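Local coordinates for protein phosphoribosylaminoimidazole carboxylase, ATPase subunit (Thermotoga maritima, PDB 3AX6) that probably catalyses the ATP-dependent conversion of 5-aminoimidazole ribonucleotide and bicarbonate to N5-carboxyaminoimidazole ribonucleotide in purine biosynthesis, at residues A[112-116]-A[252-256]; A[176-181]-A[192-198]; A[208-213]-A[298-303]. All coordinates share one frame; numbering follows the deposited sequence.

Contact 1. Residues A[112-116]-A[252-256]; sequences GIPVP and EILVN. With ADP (adenosine-5'-diphosphate), chain E.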
loop_
_atom_site.group_PDB
_atom_site.type_symbol
_atom_site.label_atom_id
_atom_site.label_comp_id
_atom_site.label_asym_id
_atom_site.label_seq_id
_atom_site.Cartn_x
_atom_site.Cartn_y
_atom_site.Cartn_z
ATOM N N GLY A 112 -33.058 18.057 4.119
ATOM C CA GLY A 112 -32.601 18.914 5.201
ATOM C C GLY A 112 -31.100 19.106 5.323
ATOM O O GLY A 112 -30.615 19.595 6.343
ATOM N N ILE A 113 -30.363 18.713 4.292
ATOM C CA ILE A 113 -28.909 18.855 4.274
ATOM C C ILE A 113 -28.571 20.317 3.979
ATOM O O ILE A 113 -28.961 20.842 2.944
ATOM C CB ILE A 113 -28.295 17.979 3.164
ATOM C CG1 ILE A 113 -28.672 16.513 3.387
ATOM C CG2 ILE A 113 -26.798 18.165 3.123
ATOM C CD1 ILE A 113 -28.187 15.939 4.696
ATOM N N PRO A 114 -27.826 20.985 4.878
ATOM C CA PRO A 114 -27.442 22.398 4.711
ATOM C C PRO A 114 -26.789 22.697 3.361
ATOM O O PRO A 114 -25.785 22.085 3.000
ATOM C CB PRO A 114 -26.486 22.637 5.879
ATOM C CG PRO A 114 -26.976 21.675 6.921
ATOM C CD PRO A 114 -27.222 20.429 6.100
ATOM N N VAL A 115 -27.354 23.657 2.636
ATOM C CA VAL A 115 -26.855 24.021 1.315
ATOM C C VAL A 115 -27.186 25.479 0.994
ATOM O O VAL A 115 -28.158 26.024 1.511
ATOM C CB VAL A 115 -27.506 23.106 0.249
ATOM C CG1 VAL A 115 -29.025 23.266 0.289
ATOM C CG2 VAL A 115 -26.991 23.435 -1.124
ATOM N N PRO A 116 -26.377 26.133 0.142
ATOM C CA PRO A 116 -26.630 27.531 -0.226
ATOM C C PRO A 116 -27.980 27.686 -0.935
ATOM O O PRO A 116 -28.433 26.763 -1.615
ATOM C CB PRO A 116 -25.469 27.855 -1.163
ATOM C CG PRO A 116 -24.367 26.989 -0.650
ATOM C CD PRO A 116 -25.071 25.686 -0.381
ATOM N N GLU A 252 -21.172 28.731 9.328
ATOM C CA GLU A 252 -22.081 27.704 8.831
ATOM C C GLU A 252 -21.315 26.703 7.967
ATOM O O GLU A 252 -20.348 27.063 7.287
ATOM C CB GLU A 252 -23.184 28.319 7.961
ATOM C CG GLU A 252 -23.768 29.642 8.440
ATOM C CD GLU A 252 -24.222 30.525 7.273
ATOM O OE1 GLU A 252 -23.354 31.111 6.572
ATOM O OE2 GLU A 252 -25.449 30.623 7.049
ATOM N N ILE A 253 -21.748 25.449 7.990
ATOM C CA ILE A 253 -21.117 24.436 7.156
ATOM C C ILE A 253 -22.139 23.970 6.118
ATOM O O ILE A 253 -23.173 23.408 6.457
ATOM C CB ILE A 253 -20.598 23.270 7.999
ATOM C CG1 ILE A 253 -19.455 23.783 8.886
ATOM C CG2 ILE A 253 -20.111 22.132 7.090
ATOM C CD1 ILE A 253 -18.879 22.762 9.805
ATOM N N LEU A 254 -21.842 24.252 4.850
ATOM C CA LEU A 254 -22.718 23.917 3.730
ATOM C C LEU A 254 -22.061 22.897 2.805
ATOM O O LEU A 254 -20.853 22.942 2.589
ATOM C CB LEU A 254 -23.032 25.191 2.928
ATOM C CG LEU A 254 -23.874 26.321 3.550
ATOM C CD1 LEU A 254 -23.435 26.594 4.964
ATOM C CD2 LEU A 254 -23.746 27.588 2.717
ATOM N N VAL A 255 -22.842 21.966 2.269
ATOM C CA VAL A 255 -22.266 20.998 1.346
ATOM C C VAL A 255 -22.374 21.521 -0.091
ATOM O O VAL A 255 -23.449 21.887 -0.576
ATOM C CB VAL A 255 -22.925 19.610 1.474
ATOM C CG1 VAL A 255 -24.406 19.753 1.630
ATOM C CG2 VAL A 255 -22.600 18.772 0.245
ATOM N N ASN A 256 -21.232 21.555 -0.760
ATOM C CA ASN A 256 -21.129 22.055 -2.122
ATOM C C ASN A 256 -21.118 20.974 -3.197
ATOM O O ASN A 256 -21.743 21.132 -4.246
ATOM C CB ASN A 256 -19.859 22.907 -2.243
ATOM C CG ASN A 256 -19.501 23.232 -3.677
ATOM O OD1 ASN A 256 -20.296 23.809 -4.408
ATOM N ND2 ASN A 256 -18.293 22.869 -4.082
HETATM P PB ADP E . -16.130 22.668 -9.734
HETATM O O1B ADP E . -15.680 21.858 -8.567
HETATM O O2B ADP E . -14.850 23.437 -10.365
HETATM O O3B ADP E . -16.817 21.637 -10.874
HETATM P PA ADP E . -17.273 24.256 -7.753
HETATM O O1A ADP E . -18.660 24.147 -7.238
HETATM O O2A ADP E . -16.301 23.361 -6.812
HETATM O O3A ADP E . -17.276 23.778 -9.331
HETATM O "O5'" ADP E . -16.843 25.826 -7.725
HETATM C "C5'" ADP E . -15.412 25.914 -7.632
HETATM C "C4'" ADP E . -15.003 27.021 -6.654
HETATM O "O4'" ADP E . -15.879 28.188 -6.787
HETATM C "C3'" ADP E . -15.114 26.552 -5.193
HETATM O "O3'" ADP E . -13.928 25.876 -4.748
HETATM C "C2'" ADP E . -15.397 27.852 -4.443
HETATM O "O2'" ADP E . -14.185 28.498 -4.048
HETATM C "C1'" ADP E . -16.213 28.682 -5.453
HETATM N N9 ADP E . -17.664 28.601 -5.181
HETATM C C8 ADP E . -18.518 27.576 -5.510
HETATM N N7 ADP E . -19.725 27.843 -5.109
HETATM C C5 ADP E . -19.738 29.047 -4.500
HETATM C C6 ADP E . -20.730 29.850 -3.873
HETATM N N6 ADP E . -22.033 29.414 -3.799
HETATM N N1 ADP E . -20.375 31.045 -3.352
HETATM C C2 ADP E . -19.114 31.487 -3.412
HETATM N N3 ADP E . -18.151 30.764 -3.990
HETATM C C4 ADP E . -18.414 29.555 -4.538
#
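Ile113 and Val255 meet through one methyl each, and their first torsions set the meeting up. In Ile113, chi1 of -59° puts CG2 across from the backbone N and beside the carbonyl carbon. In Val255, chi1 of 41° wedges CG1 between the backbone N and the carbonyl carbon. Ile113 CG2 and Val255 CG1 are 3.2 Å apart, closer than carbons usually come. The two side chains cross at a slant. The same Val255 CG1 also lies 3.0 Å from Pro114 O, so this methyl is pressed on two fronts. That carbonyl oxygen is the acceptor of the backbone bond that joins the segments. Val255 N donates to Pro114 O over 3.0 Å, with an almost straight N-H...O angle of 173°. The donor stands somewhat out of the carbonyl plane.

Segment 112-116 is the loop after helix 101-110, where Gly112 is the C-prime residue of a Schellman motif. Segment 252-256 leads into strand 253-259, an outermost strand, within this chain, of the large antiparallel sheet, here in its ATP-grasp part. The loop therefore leans on a sheet edge, and Phe246 and Glu244 hold the strand's other side by backbone bonds. Helix 218-235 packs on Ile113, Pro114 and Ile253.

Further along, Leu254 turns toward the loop. Leu254 CD2 lies 3.5 Å from Pro116 CG, another tight carbon pair. Val172, whose backbone N bonds the bound ADP, packs on both Leu254 and Pro116. Asn256 starts away from the loop, and its amide reaches the nucleotide. Asn256 ND2 makes weak hydrogen bonds to ADP O1A and ADP O2A, two oxygens of the alpha phosphate, each over 3.4 Å.

Contact 2. Residues A[176-181]-A[192-198]; sequences KELAVM and CYPVVEM. With ADP (adenosine-5'-diphosphate), chain E.
Glu197 OE2 is gripped by two cations, Lys176 NZ across the hairpin and Arg215 NH1 from the loop between strand 209-212 and helix 218-235. Lys176 NZ lies 2.6 Å from Glu197 OE2 and comes from above the carboxylate plane, 55° out of it. The glutamate is extended, with CG opposite its backbone N (chi1 -179°), while the lysine chain bends at chi2 to come across it. Two positive partners probably keep this buried carboxylate ionised. A leucine at Glu197 would remove the carboxylate and is likely to leave Lys176 and Arg215 without their shared counter-charge.

The segments form an antiparallel beta hairpin of the ATP-grasp domain. Ala179 and Val196 are a hydrogen-bonded pair, and Val196 N reaches Ala179 O in 2.7 Å. On that face Ala179 CB touches Val196 CG2 at 3.7 Å. At the end nearer the nucleotide, a water accepts from Glu177 N and donates to Met198 O. Glu177 aims its side chain away from the hairpin to the ADP ribose: O3' donates to Glu177 OE1 and O2' to Glu177 OE2, each over 2.8 Å. At the opposite end Tyr193 N bonds Met181 O. Met181 O also lies at the edge of the Tyr193 ring, in its plane, 3.4 Å from Tyr193 CD2, and the phenol OH bonds Thr275 O.

Strand 239-248 flanks segment 176-181 through backbone bonds at Lys176, Leu178 and Val180. Helix 218-235 covers Val180, Cys192 and Val195, while helix 268-272 lies against Tyr193, Pro194 and Val196.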
loop_
_atom_site.group_PDB
_atom_site.type_symbol
_atom_site.label_atom_id
_atom_site.label_comp_id
_atom_site.label_asym_id
_atom_site.label_seq_id
_atom_site.Cartn_x
_atom_site.Cartn_y
_atom_site.Cartn_z
ATOM N N LYS A 176 -13.068 28.518 4.934
ATOM C CA LYS A 176 -12.236 27.357 4.625
ATOM C C LYS A 176 -13.060 26.384 3.793
ATOM O O LYS A 176 -14.289 26.363 3.891
ATOM C CB LYS A 176 -11.792 26.656 5.912
ATOM C CG LYS A 176 -10.868 27.478 6.773
ATOM C CD LYS A 176 -9.514 26.812 6.889
ATOM C CE LYS A 176 -8.520 27.714 7.602
ATOM N NZ LYS A 176 -7.221 27.024 7.823
ATOM N N GLU A 177 -12.393 25.596 2.960
ATOM C CA GLU A 177 -13.090 24.606 2.150
ATOM C C GLU A 177 -12.683 23.253 2.703
ATOM O O GLU A 177 -11.495 22.944 2.806
ATOM C CB GLU A 177 -12.735 24.766 0.667
ATOM C CG GLU A 177 -13.382 26.017 0.062
ATOM C CD GLU A 177 -13.276 26.093 -1.451
ATOM O OE1 GLU A 177 -13.607 25.088 -2.113
ATOM O OE2 GLU A 177 -12.877 27.162 -1.979
ATOM N N LEU A 178 -13.680 22.461 3.081
ATOM C CA LEU A 178 -13.441 21.173 3.708
ATOM C C LEU A 178 -13.932 19.959 2.931
ATOM O O LEU A 178 -14.826 20.060 2.093
ATOM C CB LEU A 178 -14.088 21.172 5.096
ATOM C CG LEU A 178 -13.851 22.432 5.943
ATOM C CD1 LEU A 178 -14.774 22.410 7.153
ATOM C CD2 LEU A 178 -12.400 22.529 6.378
ATOM N N ALA A 179 -13.341 18.807 3.232
ATOM C CA ALA A 179 -13.716 17.557 2.587
ATOM C C ALA A 179 -13.673 16.405 3.584
ATOM O O ALA A 179 -12.860 16.389 4.511
ATOM C CB ALA A 179 -12.784 17.265 1.415
ATOM N N VAL A 180 -14.564 15.443 3.401
ATOM C CA VAL A 180 -14.592 14.282 4.279
ATOM C C VAL A 180 -15.074 13.053 3.520
ATOM O O VAL A 180 -16.094 13.095 2.829
ATOM C CB VAL A 180 -15.505 14.520 5.501
ATOM C CG1 VAL A 180 -16.835 15.026 5.041
ATOM C CG2 VAL A 180 -15.677 13.220 6.294
HETATM N N MSE A 181 -14.314 11.969 3.633
HETATM C CA MSE A 181 -14.672 10.717 2.991
HETATM C C MSE A 181 -15.584 9.963 3.950
HETATM O O MSE A 181 -15.330 9.924 5.152
HETATM C CB MSE A 181 -13.430 9.849 2.735
HETATM C CG MSE A 181 -12.309 10.511 1.941
HETATM SE SE MSE A 181 -12.855 11.126 0.204
HETATM C CE MSE A 181 -13.399 9.448 -0.580
ATOM N N CYS A 192 -16.846 7.015 8.953
ATOM C CA CYS A 192 -16.509 8.387 8.614
ATOM C C CYS A 192 -15.046 8.707 8.890
ATOM O O CYS A 192 -14.505 8.365 9.937
ATOM C CB CYS A 192 -17.421 9.355 9.379
ATOM S SG CYS A 192 -17.342 11.069 8.787
ATOM N N TYR A 193 -14.419 9.377 7.931
ATOM C CA TYR A 193 -13.017 9.754 8.035
ATOM C C TYR A 193 -12.859 11.130 8.636
ATOM O O TYR A 193 -13.833 11.841 8.847
ATOM C CB TYR A 193 -12.366 9.722 6.647
ATOM C CG TYR A 193 -11.998 8.321 6.206
ATOM C CD1 TYR A 193 -10.796 7.735 6.598
ATOM C CD2 TYR A 193 -12.873 7.565 5.431
ATOM C CE1 TYR A 193 -10.479 6.428 6.224
ATOM C CE2 TYR A 193 -12.569 6.265 5.059
ATOM C CZ TYR A 193 -11.375 5.701 5.455
ATOM O OH TYR A 193 -11.092 4.411 5.079
ATOM N N PRO A 194 -11.622 11.512 8.963
ATOM C CA PRO A 194 -11.454 12.848 9.532
ATOM C C PRO A 194 -11.821 13.871 8.446
ATOM O O PRO A 194 -11.827 13.552 7.253
ATOM C CB PRO A 194 -9.967 12.890 9.879
ATOM C CG PRO A 194 -9.646 11.450 10.168
ATOM C CD PRO A 194 -10.379 10.726 9.074
ATOM N N VAL A 195 -12.159 15.086 8.854
ATOM C CA VAL A 195 -12.472 16.103 7.873
ATOM C C VAL A 195 -11.117 16.705 7.510
ATOM O O VAL A 195 -10.259 16.855 8.377
ATOM C CB VAL A 195 -13.449 17.182 8.444
ATOM C CG1 VAL A 195 -13.596 17.028 9.933
ATOM C CG2 VAL A 195 -12.964 18.575 8.097
ATOM N N VAL A 196 -10.907 17.007 6.231
ATOM C CA VAL A 196 -9.637 17.590 5.812
ATOM C C VAL A 196 -9.808 18.995 5.267
ATOM O O VAL A 196 -10.914 19.412 4.915
ATOM C CB VAL A 196 -8.917 16.715 4.763
ATOM C CG1 VAL A 196 -8.571 15.371 5.376
ATOM C CG2 VAL A 196 -9.778 16.545 3.529
ATOM N N GLU A 197 -8.694 19.715 5.204
ATOM C CA GLU A 197 -8.675 21.099 4.752
ATOM C C GLU A 197 -8.007 21.261 3.398
ATOM O O GLU A 197 -6.919 20.728 3.161
ATOM C CB GLU A 197 -7.938 21.947 5.799
ATOM C CG GLU A 197 -7.840 23.445 5.518
ATOM C CD GLU A 197 -6.959 24.183 6.538
ATOM O OE1 GLU A 197 -6.898 23.763 7.714
ATOM O OE2 GLU A 197 -6.334 25.196 6.171
HETATM N N MSE A 198 -8.673 21.989 2.506
HETATM C CA MSE A 198 -8.123 22.269 1.188
HETATM C C MSE A 198 -7.258 23.506 1.366
HETATM O O MSE A 198 -7.742 24.546 1.807
HETATM C CB MSE A 198 -9.229 22.582 0.176
HETATM C CG MSE A 198 -10.280 21.497 0.020
HETATM SE SE MSE A 198 -9.515 19.774 -0.371
HETATM C CE MSE A 198 -9.233 19.988 -2.268
HETATM P PB ADP E . -16.130 22.668 -9.734
HETATM O O1B ADP E . -15.680 21.858 -8.567
HETATM O O2B ADP E . -14.850 23.437 -10.365
HETATM O O3B ADP E . -16.817 21.637 -10.874
HETATM P PA ADP E . -17.273 24.256 -7.753
HETATM O O1A ADP E . -18.660 24.147 -7.238
HETATM O O2A ADP E . -16.301 23.361 -6.812
HETATM O O3A ADP E . -17.276 23.778 -9.331
HETATM O "O5'" ADP E . -16.843 25.826 -7.725
HETATM C "C5'" ADP E . -15.412 25.914 -7.632
HETATM C "C4'" ADP E . -15.003 27.021 -6.654
HETATM O "O4'" ADP E . -15.879 28.188 -6.787
HETATM C "C3'" ADP E . -15.114 26.552 -5.193
HETATM O "O3'" ADP E . -13.928 25.876 -4.748
HETATM C "C2'" ADP E . -15.397 27.852 -4.443
HETATM O "O2'" ADP E . -14.185 28.498 -4.048
HETATM C "C1'" ADP E . -16.213 28.682 -5.453
HETATM N N9 ADP E . -17.664 28.601 -5.181
HETATM C C8 ADP E . -18.518 27.576 -5.510
HETATM N N7 ADP E . -19.725 27.843 -5.109
HETATM C C5 ADP E . -19.738 29.047 -4.500
HETATM C C6 ADP E . -20.730 29.850 -3.873
HETATM N N6 ADP E . -22.033 29.414 -3.799
HETATM N N1 ADP E . -20.375 31.045 -3.352
HETATM C C2 ADP E . -19.114 31.487 -3.412
HETATM N N3 ADP E . -18.151 30.764 -3.990
HETATM C C4 ADP E . -18.414 29.555 -4.538
HETATM O O HOH W 1 -9.826 26.192 2.541
HETATM O O HOH W 2 -11.509 12.640 4.901
#

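Contact 3. Residues A[208-213]-A[298-303]; sequences DTVIAP and PAVMVN
Thr209 lies alongside Val300, both side chains pointing the same way, with Thr209 OG1 3.8 Å from Val300 CG1. Val302 CG2 is close to the threonine hydroxyl too. These residues belong to two antiparallel strands of the large sheet, 209-212 from the ATP-grasp domain and 299-303 from the C-terminal domain. The pair thus carries one sheet from domain to domain. Thr209 OG1 also makes a weak hydrogen bond to Met301 O, which is taken more firmly by Val210 N at 2.9 Å.

Val210 with Met301 and Ala212 with Ala299 are the hydrogen-bonded pairs. In the latter both N-H...O bonds are short, 2.7 Å from Ala212 N to Ala299 O and the same from Ala299 N to Ala212 O. Helix 354-364 covers Ile211 and Val300 on the threonine's face. On the other face Val196 packs against Val210 and Ala212. A cis peptide bond leads into Pro213, whose ring meets Pro298.

At the other end Asn303 leans toward Asp208, amide and carboxylate turned 76° apart, and Asn303 OD1 accepts a bond from Asn264. Val210 CG2 comes within 4.4 Å of the selenomethionine methyl, Met301 CE, a loose apolar approach.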
loop_
_atom_site.group_PDB
_atom_site.type_symbol
_atom_site.label_atom_id
_atom_site.label_comp_id
_atom_site.label_asym_id
_atom_site.label_seq_id
_atom_site.Cartn_x
_atom_site.Cartn_y
_atom_site.Cartn_z
ATOM N N ASP A 208 -3.870 22.944 -5.114
ATOM C CA ASP A 208 -4.544 21.779 -4.557
ATOM C C ASP A 208 -3.578 20.984 -3.665
ATOM O O ASP A 208 -2.672 20.288 -4.139
ATOM C CB ASP A 208 -5.096 20.902 -5.693
ATOM C CG ASP A 208 -6.220 19.971 -5.233
ATOM O OD1 ASP A 208 -6.826 19.299 -6.100
ATOM O OD2 ASP A 208 -6.498 19.905 -4.015
ATOM N N THR A 209 -3.786 21.128 -2.363
ATOM C CA THR A 209 -3.002 20.467 -1.329
ATOM C C THR A 209 -3.954 20.232 -0.148
ATOM O O THR A 209 -4.653 21.148 0.284
ATOM C CB THR A 209 -1.805 21.355 -0.900
ATOM O OG1 THR A 209 -1.470 21.099 0.469
ATOM C CG2 THR A 209 -2.143 22.814 -1.073
ATOM N N VAL A 210 -3.992 19.003 0.355
ATOM C CA VAL A 210 -4.877 18.649 1.459
ATOM C C VAL A 210 -4.166 18.602 2.813
ATOM O O VAL A 210 -3.032 18.134 2.915
ATOM C CB VAL A 210 -5.552 17.274 1.187
ATOM C CG1 VAL A 210 -6.429 16.862 2.358
ATOM C CG2 VAL A 210 -6.376 17.354 -0.078
ATOM N N ILE A 211 -4.842 19.098 3.847
ATOM C CA ILE A 211 -4.297 19.100 5.197
ATOM C C ILE A 211 -5.173 18.217 6.072
ATOM O O ILE A 211 -6.369 18.460 6.211
ATOM C CB ILE A 211 -4.278 20.518 5.815
ATOM C CG1 ILE A 211 -3.391 21.454 4.985
ATOM C CG2 ILE A 211 -3.759 20.442 7.243
ATOM C CD1 ILE A 211 -3.484 22.919 5.395
ATOM N N ALA A 212 -4.575 17.193 6.666
ATOM C CA ALA A 212 -5.310 16.269 7.522
ATOM C C ALA A 212 -4.692 16.219 8.910
ATOM O O ALA A 212 -3.512 15.906 9.053
ATOM C CB ALA A 212 -5.300 14.866 6.901
ATOM N N PRO A 213 -5.473 16.542 9.954
ATOM C CA PRO A 213 -6.880 16.950 9.888
ATOM C C PRO A 213 -6.996 18.460 9.680
ATOM O O PRO A 213 -6.056 19.208 9.958
ATOM C CB PRO A 213 -7.427 16.510 11.241
ATOM C CG PRO A 213 -6.254 16.745 12.147
ATOM C CD PRO A 213 -5.096 16.195 11.338
ATOM N N PRO A 298 -0.977 13.146 11.632
ATOM C CA PRO A 298 -1.359 14.248 10.739
ATOM C C PRO A 298 -0.630 14.133 9.404
ATOM O O PRO A 298 0.467 13.589 9.337
ATOM C CB PRO A 298 -0.932 15.483 11.523
ATOM C CG PRO A 298 -1.204 15.060 12.942
ATOM C CD PRO A 298 -0.626 13.660 12.968
ATOM N N ALA A 299 -1.230 14.662 8.345
ATOM C CA ALA A 299 -0.621 14.572 7.028
ATOM C C ALA A 299 -0.997 15.687 6.067
ATOM O O ALA A 299 -2.079 16.265 6.133
ATOM C CB ALA A 299 -0.971 13.223 6.401
ATOM N N VAL A 300 -0.080 15.971 5.156
ATOM C CA VAL A 300 -0.293 16.982 4.138
ATOM C C VAL A 300 0.031 16.316 2.805
ATOM O O VAL A 300 1.120 15.778 2.621
ATOM C CB VAL A 300 0.624 18.204 4.362
ATOM C CG1 VAL A 300 0.432 19.220 3.237
ATOM C CG2 VAL A 300 0.294 18.846 5.711
HETATM N N MSE A 301 -0.942 16.310 1.901
HETATM C CA MSE A 301 -0.749 15.711 0.585
HETATM C C MSE A 301 -0.719 16.810 -0.458
HETATM O O MSE A 301 -1.521 17.751 -0.409
HETATM C CB MSE A 301 -1.878 14.736 0.250
HETATM C CG MSE A 301 -1.724 14.100 -1.124
HETATM SE SE MSE A 301 -3.339 14.180 -2.195
HETATM C CE MSE A 301 -3.203 15.998 -2.827
ATOM N N VAL A 302 0.214 16.686 -1.398
ATOM C CA VAL A 302 0.372 17.657 -2.476
ATOM C C VAL A 302 0.400 16.930 -3.816
ATOM O O VAL A 302 1.105 15.928 -3.976
ATOM C CB VAL A 302 1.699 18.468 -2.334
ATOM C CG1 VAL A 302 1.901 19.358 -3.549
ATOM C CG2 VAL A 302 1.675 19.309 -1.077
ATOM N N ASN A 303 -0.360 17.444 -4.777
ATOM C CA ASN A 303 -0.409 16.848 -6.103
ATOM C C ASN A 303 0.817 17.212 -6.917
ATOM O O ASN A 303 1.319 18.325 -6.839
ATOM C CB ASN A 303 -1.657 17.308 -6.870
ATOM C CG ASN A 303 -2.929 16.692 -6.337
ATOM O OD1 ASN A 303 -3.017 15.480 -6.170
ATOM N ND2 ASN A 303 -3.928 17.528 -6.076
#

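How the contacts relate
All three contacts reach one antiparallel sheet. Contact 1 lies at its outermost strand 253-259. Strand 239-248 then separates it from the hairpin of contact 2, which is followed directly by the strands of contact 3. Centres of contacts 1 and 2 are 14 Å apart, and both touch the same ADP, contact 1 at the alpha phosphate and contact 2 at the ribose. Along the chain contact 2 is nested within the loop closed by contact 1, while contacts 1 and 3 interleave. Contacts 2 and 3 touch, with centres 10 Å apart; Glu197 O and Ile211 N probably share a hydrogen bond. The sheet therefore runs from the nucleotide pocket of the ATP-grasp domain into the C-terminal domain.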